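PDB 3PPE: cadherin-5 from Gallus gallus, which mediates calcium-dependent, homophilic adhesion between endothelial cells and helps couple actin fibres to their junctions. Local coordinates for residues 32-38 and 72-78. Sequence-based numbering, arbitrary orientation.
Sequences NAMYIIE and TAHIIDR
H74 and E38 meet on one face of an antiparallel strand pair, 33-38 with 72-77. H74 NE2 donates to E38 OE2 at 2.8 Å. The bond is bent, 131° at the hydrogen, and uses the anti lone pair of OE2. Carboxylate and imidazole are nearly coplanar, 15° apart. The E38 side chain gets there through its first torsion: CG sits between the backbone N and the carbonyl carbon (chi1 69°). From CB the chain runs on extended. CG packs on T72 CB at 3.7 Å, CD passes the same carbon, and OE2 ends at the edge of the H74 ring. I36 O also lies at that ring edge and accepts H74 N at 2.8 Å. An alanine in place of H74 would probably leave E38 OE2 without this donor and its carboxylate freer to turn. Further along this face, I36 CG1 meets I76 CG1 at 3.8 Å, the two side chains crossing at about a right angle. M34 then bends at its last torsion and lays SD and CE against R78 CB. M34 and I76 exchange two backbone bonds, and R78 N closes the end on N32 O, nearly straight. On the other face, I75 CG1 touches A33 CB at 3.6 Å, and I75 CD1 lies over one face of the Y35 ring, toward its rim. Y35 OH bonds to S26 N. W2 of the second subunit packs on Y35 and A73, consistent with a domain-swapped dimer. The pair forms one edge of a four-stranded sheet in the first extracellular cadherin domain, an Ig-like beta sandwich.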
loop_
_atom_site.group_PDB
_atom_site.type_symbol
_atom_site.label_atom_id
_atom_site.label_comp_id
_atom_site.label_asym_id
_atom_site.label_seq_id
_atom_site.Cartn_x
_atom_site.Cartn_y
_atom_site.Cartn_z
ATOM N N ASN A 32 -13.711 -7.857 -20.961
ATOM C CA ASN A 32 -13.790 -9.273 -20.626
ATOM C C ASN A 32 -12.490 -9.797 -20.025
ATOM O O ASN A 32 -12.327 -11.001 -19.826
ATOM C CB ASN A 32 -14.168 -10.096 -21.859
ATOM C CG ASN A 32 -15.269 -9.450 -22.677
ATOM O OD1 ASN A 32 -15.007 -8.622 -23.550
ATOM N ND2 ASN A 32 -16.512 -9.824 -22.396
ATOM N N ALA A 33 -11.567 -8.884 -19.739
ATOM C CA ALA A 33 -10.229 -9.263 -19.222
ATOM C C ALA A 33 -10.210 -9.476 -17.703
ATOM O O ALA A 33 -10.934 -8.782 -16.959
ATOM C CB ALA A 33 -9.217 -8.209 -19.591
ATOM N N MET A 34 -9.397 -10.444 -17.268
ATOM C CA MET A 34 -9.165 -10.715 -15.866
ATOM C C MET A 34 -7.667 -10.860 -15.591
ATOM O O MET A 34 -6.967 -11.538 -16.341
ATOM C CB MET A 34 -9.814 -12.037 -15.475
ATOM C CG MET A 34 -11.338 -12.049 -15.418
ATOM S SD MET A 34 -11.772 -13.752 -15.033
ATOM C CE MET A 34 -10.560 -14.655 -16.071
ATOM N N TYR A 35 -7.219 -10.277 -14.482
ATOM C CA TYR A 35 -5.877 -10.453 -13.966
ATOM C C TYR A 35 -5.790 -11.793 -13.253
ATOM O O TYR A 35 -6.635 -12.118 -12.424
ATOM C CB TYR A 35 -5.523 -9.312 -12.998
ATOM C CG TYR A 35 -5.427 -7.960 -13.642
ATOM C CD1 TYR A 35 -6.503 -7.079 -13.628
ATOM C CD2 TYR A 35 -4.243 -7.535 -14.253
ATOM C CE1 TYR A 35 -6.408 -5.811 -14.214
ATOM C CE2 TYR A 35 -4.144 -6.252 -14.850
ATOM C CZ TYR A 35 -5.221 -5.413 -14.839
ATOM O OH TYR A 35 -5.121 -4.153 -15.417
ATOM N N ILE A 36 -4.784 -12.588 -13.625
ATOM C CA ILE A 36 -4.551 -13.926 -13.069
ATOM C C ILE A 36 -3.104 -13.948 -12.601
ATOM O O ILE A 36 -2.226 -13.363 -13.257
ATOM C CB ILE A 36 -4.757 -15.039 -14.127
ATOM C CG1 ILE A 36 -6.149 -14.934 -14.780
ATOM C CG2 ILE A 36 -4.621 -16.422 -13.512
ATOM C CD1 ILE A 36 -7.341 -15.047 -13.780
ATOM N N ILE A 37 -2.849 -14.568 -11.453
ATOM C CA ILE A 37 -1.468 -14.721 -10.969
ATOM C C ILE A 37 -1.081 -16.169 -10.721
ATOM O O ILE A 37 -1.938 -16.998 -10.476
ATOM C CB ILE A 37 -1.187 -13.847 -9.680
ATOM C CG1 ILE A 37 -2.187 -14.194 -8.554
ATOM C CG2 ILE A 37 -1.283 -12.378 -10.023
ATOM C CD1 ILE A 37 -1.881 -13.481 -7.143
ATOM N N GLU A 38 0.235 -16.449 -10.776
ATOM C CA GLU A 38 0.791 -17.728 -10.455
ATOM C C GLU A 38 2.071 -17.425 -9.708
ATOM O O GLU A 38 2.496 -16.282 -9.673
ATOM C CB GLU A 38 1.132 -18.511 -11.734
ATOM C CG GLU A 38 2.286 -17.925 -12.498
ATOM C CD GLU A 38 2.695 -18.731 -13.747
ATOM O OE1 GLU A 38 3.319 -19.804 -13.613
ATOM O OE2 GLU A 38 2.427 -18.252 -14.861
ATOM N N THR A 72 4.025 -14.246 -11.205
ATOM C CA THR A 72 3.888 -13.874 -12.605
ATOM C C THR A 72 2.450 -13.481 -12.838
ATOM O O THR A 72 1.537 -14.173 -12.398
ATOM C CB THR A 72 4.296 -15.021 -13.563
ATOM O OG1 THR A 72 5.665 -15.337 -13.324
ATOM C CG2 THR A 72 4.166 -14.596 -15.027
ATOM N N ALA A 73 2.273 -12.342 -13.499
ATOM C CA ALA A 73 0.963 -11.811 -13.784
ATOM C C ALA A 73 0.543 -12.114 -15.227
ATOM O O ALA A 73 1.369 -12.124 -16.134
ATOM C CB ALA A 73 0.951 -10.296 -13.501
ATOM N N HIS A 74 -0.749 -12.360 -15.423
ATOM C CA HIS A 74 -1.324 -12.425 -16.762
ATOM C C HIS A 74 -2.550 -11.525 -16.882
ATOM O O HIS A 74 -2.937 -10.858 -15.922
ATOM C CB HIS A 74 -1.692 -13.866 -17.118
ATOM C CG HIS A 74 -0.678 -14.876 -16.675
ATOM N ND1 HIS A 74 -0.019 -15.705 -17.558
ATOM C CD2 HIS A 74 -0.210 -15.190 -15.443
ATOM C CE1 HIS A 74 0.811 -16.487 -16.889
ATOM N NE2 HIS A 74 0.714 -16.194 -15.605
ATOM N N ILE A 75 -3.155 -11.512 -18.064
ATOM C CA ILE A 75 -4.482 -10.936 -18.239
ATOM C C ILE A 75 -5.263 -11.670 -19.325
ATOM O O ILE A 75 -4.829 -11.743 -20.474
ATOM C CB ILE A 75 -4.405 -9.440 -18.598
ATOM C CG1 ILE A 75 -5.800 -8.812 -18.566
ATOM C CG2 ILE A 75 -3.762 -9.252 -19.963
ATOM C CD1 ILE A 75 -5.790 -7.299 -18.607
ATOM N N ILE A 76 -6.418 -12.211 -18.952
ATOM C CA ILE A 76 -7.052 -13.272 -19.725
ATOM C C ILE A 76 -8.465 -12.879 -20.147
ATOM O O ILE A 76 -9.244 -12.372 -19.341
ATOM C CB ILE A 76 -7.111 -14.591 -18.934
ATOM C CG1 ILE A 76 -5.707 -15.019 -18.504
ATOM C CG2 ILE A 76 -7.777 -15.681 -19.761
ATOM C CD1 ILE A 76 -4.751 -15.223 -19.659
ATOM N N ASP A 77 -8.786 -13.116 -21.414
ATOM C CA ASP A 77 -10.159 -13.003 -21.890
ATOM C C ASP A 77 -11.022 -14.143 -21.360
ATOM O O ASP A 77 -10.865 -15.295 -21.766
ATOM C CB ASP A 77 -10.197 -12.983 -23.420
ATOM C CG ASP A 77 -11.508 -12.451 -23.964
ATOM O OD1 ASP A 77 -11.483 -11.740 -24.990
ATOM O OD2 ASP A 77 -12.564 -12.746 -23.365
ATOM N N ARG A 78 -11.935 -13.815 -20.451
ATOM C CA ARG A 78 -12.702 -14.827 -19.736
ATOM C C ARG A 78 -13.802 -15.411 -20.617
ATOM O O ARG A 78 -14.451 -16.390 -20.249
ATOM C CB ARG A 78 -13.307 -14.238 -18.460
ATOM C CG ARG A 78 -14.329 -13.140 -18.707
ATOM C CD ARG A 78 -14.523 -12.279 -17.470
ATOM N NE ARG A 78 -15.837 -12.480 -16.864
ATOM C CZ ARG A 78 -16.155 -13.518 -16.099
ATOM N NH1 ARG A 78 -15.254 -14.455 -15.841
ATOM N NH2 ARG A 78 -17.376 -13.620 -15.590
#